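Local coordinates for putative calcium binding protein (Streptomyces coelicolor, PDB 3AKB) that binds calcium ions through EF-hand helix-loop-helix sites and probably takes part in calcium-mediated regulation, at residues 14-19 with 23-28; 27-32 with 125-130. The protein carries 2 engineered substitutions. One frame throughout, in Å; residues are numbered along the deposited sequence.

How the interactions relate
Both interactions use helix 23-37: its first turn supplies the calcium ligand Asp25 to interaction 1, and the next turn carries Ala29 and Ala32 to interaction 2, with Ser27 and Gly28 common to the two. Their centres lie about 9 Å apart. Gln15, in the loop of interaction 1, joins them directly. Its NE2 is 2.8 Å from Phe127 O, probably a hydrogen bond to the residue just past the end of helix 117-126, and its CG packs 4.1 Å from Ala29 CB. NE2 also bonds to Thr12 O. The first half of the calcium loop, 14-19, is thus tied to residues 125-130, while Ala29 stays about 7 Å, side chain to side chain, from Asp25.

Interaction 1. Residues 14-19 with 23-28; sequences DQDGNG and RSDFSG. With CA (calcium ion), chain E.
Gln15 and Asp25 bring their backbones to 5.1 Å between CA atoms, where a type I turn from Asp14 to Gly17 faces the first turn of helix 23-37. Asp25 reaches over from the helix and grips the calcium ion with both carboxylate oxygens, OD1 at 2.6 Å and OD2 at 2.4 Å. Its OD1 does double duty, because Asp16 N donates to it over 2.9 Å in a nearly straight bond (165°) that arrives almost in line with the C-O bond. This is the EF-hand loop, with Asp25 in the bidentate twelfth position. Asp14, Asp16 and Asn18 each add one side-chain oxygen; the carbonyl of His20 and a water complete the seven coordinating oxygens. With chi1 at -177°, Asp14 turns its carboxylate back toward the ion, and OD1 binds it at 2.3 Å. The other oxygen, OD2, accepts from Gly19 N at 2.8 Å on the syn side, which fixes the rotation of the carboxylate. Asp16 OD1 takes Asn18 N as well as the metal, forming an Asx turn. Asp16 OD2 accepts from the metal-bound water and from a second water, 2.6 Å away, that bridges to Ser24 OG. A further bond from Asp22 N steadies Asp25 OD2.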
ATOM      1  N   ASP A  14       0.673   4.976   8.209  1.00  9.24           N
ATOM      2  CA  ASP A  14       1.634   5.529   9.176  1.00  9.28           C
ATOM      3  C   ASP A  14       2.695   4.488   9.485  1.00 10.22           C
ATOM      4  O   ASP A  14       2.800   3.973  10.606  1.00 10.35           O
ATOM      5  CB  ASP A  14       0.907   5.997  10.440  1.00  9.00           C
ATOM      6  CG  ASP A  14       1.842   6.651  11.431  1.00  9.92           C
ATOM      7  OD1 ASP A  14       2.914   7.151  11.000  1.00  9.79           O
ATOM      8  OD2 ASP A  14       1.511   6.664  12.657  1.00 11.08           O
ATOM      9  N   GLN A  15       3.530   4.234   8.474  1.00  9.50           N
ATOM     10  CA  GLN A  15       4.522   3.175   8.514  1.00 11.53           C
ATOM     11  C   GLN A  15       5.517   3.296   9.659  1.00 11.81           C
ATOM     12  O   GLN A  15       5.925   2.270  10.214  1.00 14.33           O
ATOM     13  CB  GLN A  15       5.222   3.078   7.157  1.00 11.20           C
ATOM     14  CG  GLN A  15       4.334   2.444   6.080  1.00 12.39           C
ATOM     15  CD  GLN A  15       4.286   0.926   6.190  1.00 12.24           C
ATOM     16  OE1 GLN A  15       5.333   0.283   6.282  1.00 15.92           O
ATOM     17  NE2 GLN A  15       3.100   0.347   6.151  1.00 10.74           N
ATOM     18  N   ASP A  16       5.896   4.530  10.035  1.00 11.83           N
ATOM     19  CA  ASP A  16       6.845   4.715  11.137  1.00 11.39           C
ATOM     20  C   ASP A  16       6.182   4.875  12.517  1.00 12.37           C
ATOM     21  O   ASP A  16       6.865   4.999  13.552  1.00 12.78           O
ATOM     22  CB  ASP A  16       7.856   5.829  10.810  1.00 12.13           C
ATOM     23  CG  ASP A  16       7.242   7.212  10.815  1.00 11.32           C
ATOM     24  OD1 ASP A  16       6.105   7.412  11.299  1.00 10.59           O
ATOM     25  OD2 ASP A  16       7.960   8.123  10.344  1.00 13.67           O
ATOM     26  N   GLY A  17       4.858   4.834  12.533  1.00 12.25           N
ATOM     27  CA  GLY A  17       4.081   4.781  13.772  1.00 12.29           C
ATOM     28  C   GLY A  17       3.997   6.050  14.586  1.00 13.20           C
ATOM     29  O   GLY A  17       3.559   6.015  15.745  1.00 13.56           O
ATOM     30  N   ASN A  18       4.405   7.181  14.007  1.00 12.48           N
ATOM     31  CA  ASN A  18       4.550   8.396  14.810  1.00 12.67           C
ATOM     32  C   ASN A  18       3.291   9.293  14.869  1.00 12.82           C
ATOM     33  O   ASN A  18       3.327  10.425  15.378  1.00 12.87           O
ATOM     34  CB  ASN A  18       5.783   9.156  14.341  1.00 11.88           C
ATOM     35  CG  ASN A  18       5.563   9.852  13.022  1.00 12.09           C
ATOM     36  OD1 ASN A  18       4.538   9.681  12.350  1.00 10.50           O
ATOM     37  ND2 ASN A  18       6.505  10.701  12.662  1.00 13.50           N
ATOM     38  N   GLY A  19       2.174   8.777  14.363  1.00 11.85           N
ATOM     39  CA  GLY A  19       0.870   9.435  14.525  1.00 11.21           C
ATOM     40  C   GLY A  19       0.437  10.398  13.448  1.00 10.80           C
ATOM     41  O   GLY A  19      -0.662  10.965  13.494  1.00 13.07           O
ATOM     42  N   ARG A  23       5.331  12.072   3.592  1.00  9.03           N
ATOM     43  CA  ARG A  23       5.919  11.454   2.409  1.00  9.86           C
ATOM     44  C   ARG A  23       6.928  10.396   2.850  1.00  9.33           C
ATOM     45  O   ARG A  23       7.050   9.373   2.208  1.00  8.99           O
ATOM     46  CB  ARG A  23       6.583  12.477   1.494  1.00 10.93           C
ATOM     47  CG  ARG A  23       6.979  11.886   0.150  1.00 13.34           C
ATOM     48  CD  ARG A  23       7.718  12.894  -0.682  1.00 16.08           C
ATOM     49  NE  ARG A  23       9.092  13.019  -0.226  1.00 14.80           N
ATOM     50  CZ  ARG A  23      10.049  13.622  -0.917  1.00 13.29           C
ATOM     51  NH1 ARG A  23       9.772  14.192  -2.096  1.00 14.15           N
ATOM     52  NH2 ARG A  23      11.265  13.672  -0.400  1.00 11.83           N
ATOM     53  N   SER A  24       7.631  10.648   3.950  1.00  9.01           N
ATOM     54  CA  SER A  24       8.684   9.735   4.412  1.00  9.22           C
ATOM     55  C   SER A  24       8.132   8.373   4.840  1.00  8.36           C
ATOM     56  O   SER A  24       8.838   7.361   4.777  1.00  8.75           O
ATOM     57  CB  SER A  24       9.527  10.332   5.522  1.00 10.11           C
ATOM     58  OG  SER A  24       8.726  10.630   6.631  1.00 11.52           O
ATOM     59  N   ASP A  25       6.870   8.309   5.250  1.00  7.91           N
ATOM     60  CA  ASP A  25       6.270   6.999   5.560  1.00  8.67           C
ATOM     61  C   ASP A  25       6.254   6.138   4.311  1.00  9.29           C
ATOM     62  O   ASP A  25       6.558   4.928   4.358  1.00 10.36           O
ATOM     63  CB  ASP A  25       4.830   7.170   6.055  1.00  7.64           C
ATOM     64  CG  ASP A  25       4.721   7.601   7.527  1.00  8.13           C
ATOM     65  OD1 ASP A  25       5.288   6.930   8.432  1.00  9.43           O
ATOM     66  OD2 ASP A  25       4.038   8.631   7.777  1.00  9.17           O
ATOM     67  N   PHE A  26       5.900   6.772   3.191  1.00  9.80           N
ATOM     68  CA  PHE A  26       5.801   6.098   1.879  1.00 10.63           C
ATOM     69  C   PHE A  26       7.171   5.754   1.303  1.00 11.25           C
ATOM     70  O   PHE A  26       7.367   4.638   0.817  1.00 11.47           O
ATOM     71  CB  PHE A  26       5.000   6.969   0.912  1.00 11.15           C
ATOM     72  CG  PHE A  26       3.522   6.971   1.186  1.00 10.63           C
ATOM     73  CD1 PHE A  26       2.677   6.099   0.488  1.00 13.66           C
ATOM     74  CD2 PHE A  26       2.961   7.860   2.114  1.00 12.03           C
ATOM     75  CE1 PHE A  26       1.312   6.089   0.725  1.00 13.56           C
ATOM     76  CE2 PHE A  26       1.591   7.833   2.348  1.00 14.83           C
ATOM     77  CZ  PHE A  26       0.776   6.941   1.655  1.00 12.50           C
ATOM     78  N   SER A  27       8.116   6.696   1.350  1.00 11.04           N
ATOM     79  CA  SER A  27       9.453   6.391   0.868  0.50 10.81           C
ATOM     80  C   SER A  27      10.114   5.326   1.736  1.00 10.38           C
ATOM     81  O   SER A  27      10.853   4.517   1.215  1.00  9.74           O
ATOM     82  CB  SER A  27      10.325   7.638   0.746  0.50 11.39           C
ATOM     83  OG  SER A  27      10.517   8.260   1.998  0.50 11.50           O
ATOM     84  N   GLY A  28       9.823   5.320   3.038  1.00  9.84           N
ATOM     85  CA  GLY A  28      10.381   4.311   3.939  1.00 10.92           C
ATOM     86  C   GLY A  28       9.848   2.914   3.607  1.00 10.54           C
ATOM     87  O   GLY A  28      10.591   1.911   3.705  1.00 12.17           O
TER
HETATM   88 CA    CA E 171       4.415   8.651  10.181  1.00  9.00          CA
HETATM   89  O   HOH W   1       9.358   8.479   8.158  1.00 16.56           O
HETATM   90  O   HOH W   2       6.239  10.062   9.680  1.00  9.91           O

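Interaction 2. Residues 27-32 with 125-130. With CA (calcium ion), chain J.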
ATOM      1  N   SER A  27       8.116   6.696   1.350  1.00 11.04           N
ATOM      2  CA  SER A  27       9.453   6.391   0.868  0.50 10.81           C
ATOM      3  C   SER A  27      10.114   5.326   1.736  1.00 10.38           C
ATOM      4  O   SER A  27      10.853   4.517   1.215  1.00  9.74           O
ATOM      5  CB  SER A  27      10.325   7.638   0.746  0.50 11.39           C
ATOM      6  OG  SER A  27      10.517   8.260   1.998  0.50 11.50           O
ATOM      7  N   GLY A  28       9.823   5.320   3.038  1.00  9.84           N
ATOM      8  CA  GLY A  28      10.381   4.311   3.939  1.00 10.92           C
ATOM      9  C   GLY A  28       9.848   2.914   3.607  1.00 10.54           C
ATOM     10  O   GLY A  28      10.591   1.911   3.705  1.00 12.17           O
ATOM     11  N   ALA A  29       8.572   2.857   3.212  1.00 11.01           N
ATOM     12  CA  ALA A  29       7.923   1.625   2.773  1.00 10.67           C
ATOM     13  C   ALA A  29       8.599   1.122   1.496  1.00 10.25           C
ATOM     14  O   ALA A  29       8.898  -0.067   1.372  1.00 10.03           O
ATOM     15  CB  ALA A  29       6.401   1.831   2.569  1.00 11.35           C
ATOM     16  N   ALA A  30       8.824   2.016   0.537  1.00  9.75           N
ATOM     17  CA  ALA A  30       9.502   1.648  -0.679  1.00  9.47           C
ATOM     18  C   ALA A  30      10.907   1.136  -0.361  1.00  9.07           C
ATOM     19  O   ALA A  30      11.329   0.100  -0.892  1.00  8.00           O
ATOM     20  CB  ALA A  30       9.549   2.849  -1.624  1.00  9.28           C
ATOM     21  N   LYS A  31      11.623   1.826   0.534  1.00  8.88           N
ATOM     22  CA  LYS A  31      12.984   1.415   0.902  1.00 10.22           C
ATOM     23  C   LYS A  31      12.960  -0.018   1.473  1.00  9.63           C
ATOM     24  O   LYS A  31      13.778  -0.870   1.116  1.00 10.55           O
ATOM     25  CB  LYS A  31      13.571   2.386   1.940  1.00 10.70           C
ATOM     26  CG  LYS A  31      14.972   2.026   2.350  1.00 13.42           C
ATOM     27  CD  LYS A  31      15.544   3.013   3.351  1.00 17.58           C
ATOM     28  CE  LYS A  31      16.355   4.077   2.663  1.00 21.60           C
ATOM     29  NZ  LYS A  31      17.451   4.598   3.555  1.00 25.30           N
ATOM     30  N   ALA A  32      11.993  -0.289   2.340  1.00 10.00           N
ATOM     31  CA  ALA A  32      11.963  -1.580   3.036  1.00  9.38           C
ATOM     32  C   ALA A  32      11.621  -2.697   2.056  1.00  9.04           C
ATOM     33  O   ALA A  32      12.171  -3.803   2.146  1.00 10.98           O
ATOM     34  CB  ALA A  32      10.975  -1.541   4.216  1.00 10.28           C
ATOM     35  N   THR A 125       4.987  -8.096   4.658  1.00  9.38           N
ATOM     36  CA  THR A 125       5.810  -7.933   5.866  1.00 10.00           C
ATOM     37  C   THR A 125       6.715  -6.706   5.761  1.00  9.71           C
ATOM     38  O   THR A 125       6.950  -6.006   6.752  1.00 10.73           O
ATOM     39  CB  THR A 125       6.620  -9.167   6.258  1.00 11.19           C
ATOM     40  OG1 THR A 125       7.618  -9.445   5.267  1.00 14.76           O
ATOM     41  CG2 THR A 125       5.704 -10.352   6.462  1.00 10.19           C
ATOM     42  N   ALA A 126       7.214  -6.430   4.558  1.00  9.89           N
ATOM     43  CA  ALA A 126       8.005  -5.203   4.371  1.00  9.83           C
ATOM     44  C   ALA A 126       7.178  -3.964   4.708  1.00 10.54           C
ATOM     45  O   ALA A 126       7.723  -2.967   5.196  1.00 11.72           O
ATOM     46  CB  ALA A 126       8.575  -5.104   2.974  1.00  9.70           C
ATOM     47  N   PHE A 127       5.867  -4.058   4.505  1.00 10.42           N
ATOM     48  CA  PHE A 127       4.918  -2.964   4.813  1.00 11.35           C
ATOM     49  C   PHE A 127       4.353  -3.067   6.227  1.00 11.31           C
ATOM     50  O   PHE A 127       3.319  -2.437   6.536  1.00 12.66           O
ATOM     51  CB  PHE A 127       3.750  -2.909   3.798  1.00 11.02           C
ATOM     52  CG  PHE A 127       4.192  -2.748   2.371  1.00 11.61           C
ATOM     53  CD1 PHE A 127       5.322  -1.987   2.071  1.00 11.42           C
ATOM     54  CD2 PHE A 127       3.499  -3.358   1.337  1.00 13.91           C
ATOM     55  CE1 PHE A 127       5.752  -1.843   0.737  1.00 13.70           C
ATOM     56  CE2 PHE A 127       3.920  -3.228   0.020  1.00 13.82           C
ATOM     57  CZ  PHE A 127       5.050  -2.465  -0.273  1.00 14.02           C
ATOM     58  N   GLY A 128       4.995  -3.864   7.078  1.00 11.24           N
ATOM     59  CA  GLY A 128       4.637  -3.862   8.494  1.00 11.75           C
ATOM     60  C   GLY A 128       3.637  -4.905   8.963  1.00 11.59           C
ATOM     61  O   GLY A 128       3.286  -4.939  10.141  1.00 13.51           O
ATOM     62  N   VAL A 129       3.208  -5.787   8.073  1.00 11.68           N
ATOM     63  CA  VAL A 129       2.239  -6.815   8.444  1.00 10.96           C
ATOM     64  C   VAL A 129       2.981  -8.001   9.076  1.00 11.42           C
ATOM     65  O   VAL A 129       3.944  -8.509   8.499  1.00 10.83           O
ATOM     66  CB  VAL A 129       1.384  -7.267   7.236  1.00 11.66           C
ATOM     67  CG1 VAL A 129       0.321  -8.311   7.658  1.00 11.29           C
ATOM     68  CG2 VAL A 129       0.682  -6.084   6.605  1.00 11.01           C
ATOM     69  N   PRO A 130       2.588  -8.408  10.304  1.00 10.75           N
ATOM     70  CA  PRO A 130       3.237  -9.565  10.943  1.00 11.54           C
ATOM     71  C   PRO A 130       3.202 -10.808  10.046  1.00 11.10           C
ATOM     72  O   PRO A 130       2.253 -11.010   9.293  1.00  9.84           O
ATOM     73  CB  PRO A 130       2.374  -9.800  12.182  1.00 12.01           C
ATOM     74  CG  PRO A 130       1.755  -8.468  12.476  1.00 13.56           C
ATOM     75  CD  PRO A 130       1.530  -7.823  11.159  1.00 12.19           C
TER
HETATM   76 CA    CA J 176       8.762 -11.836   5.431  1.00 38.07          CA
HETATM   77  O   HOH W   3      11.485 -11.174   5.453  1.00 18.40           O
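Ala126, the last residue of helix 117-126, and Phe127 just after it meet Ala32 and Ala29 of helix 23-37, and the nearest CA atoms, those of Ala32 and Ala126, are 5.5 Å apart. Thr125, a residue earlier, faces elsewhere: its OG1 is hydrogen-bonded to Arg122 O and binds, at 2.6 Å, a calcium ion that also has a water ligand. Ala126 lies against Ala32: Ala126 CB sits 3.9 Å from Ala32 O, while Ala32 CB comes within 3.7 Å of Ala126 O, so each methyl rests on the other's backbone carbonyl. At Phe127 the chain leaves the helix. Chi1 of -57° sets CG anti to the carbonyl carbon and brings one edge of the ring to Ala29: CE1 is 3.7 Å from Ala29 O, which lies in the ring plane, and CD1 is 4.0 Å from Ala29 CB. Gly128, at positive phi, is the C' residue of a Schellman motif, with Gly128 N bonded to Thr125 O. Val129 touches Ala134 of helix 131-141, whose N-cap is Pro130. Helix 23-37 thus sits between the 125-130 turn, which links helices 117-126 and 131-141, and helix 44-64, with Ala30 packing on Leu49 and Tyr50, and Lys31 on Tyr50.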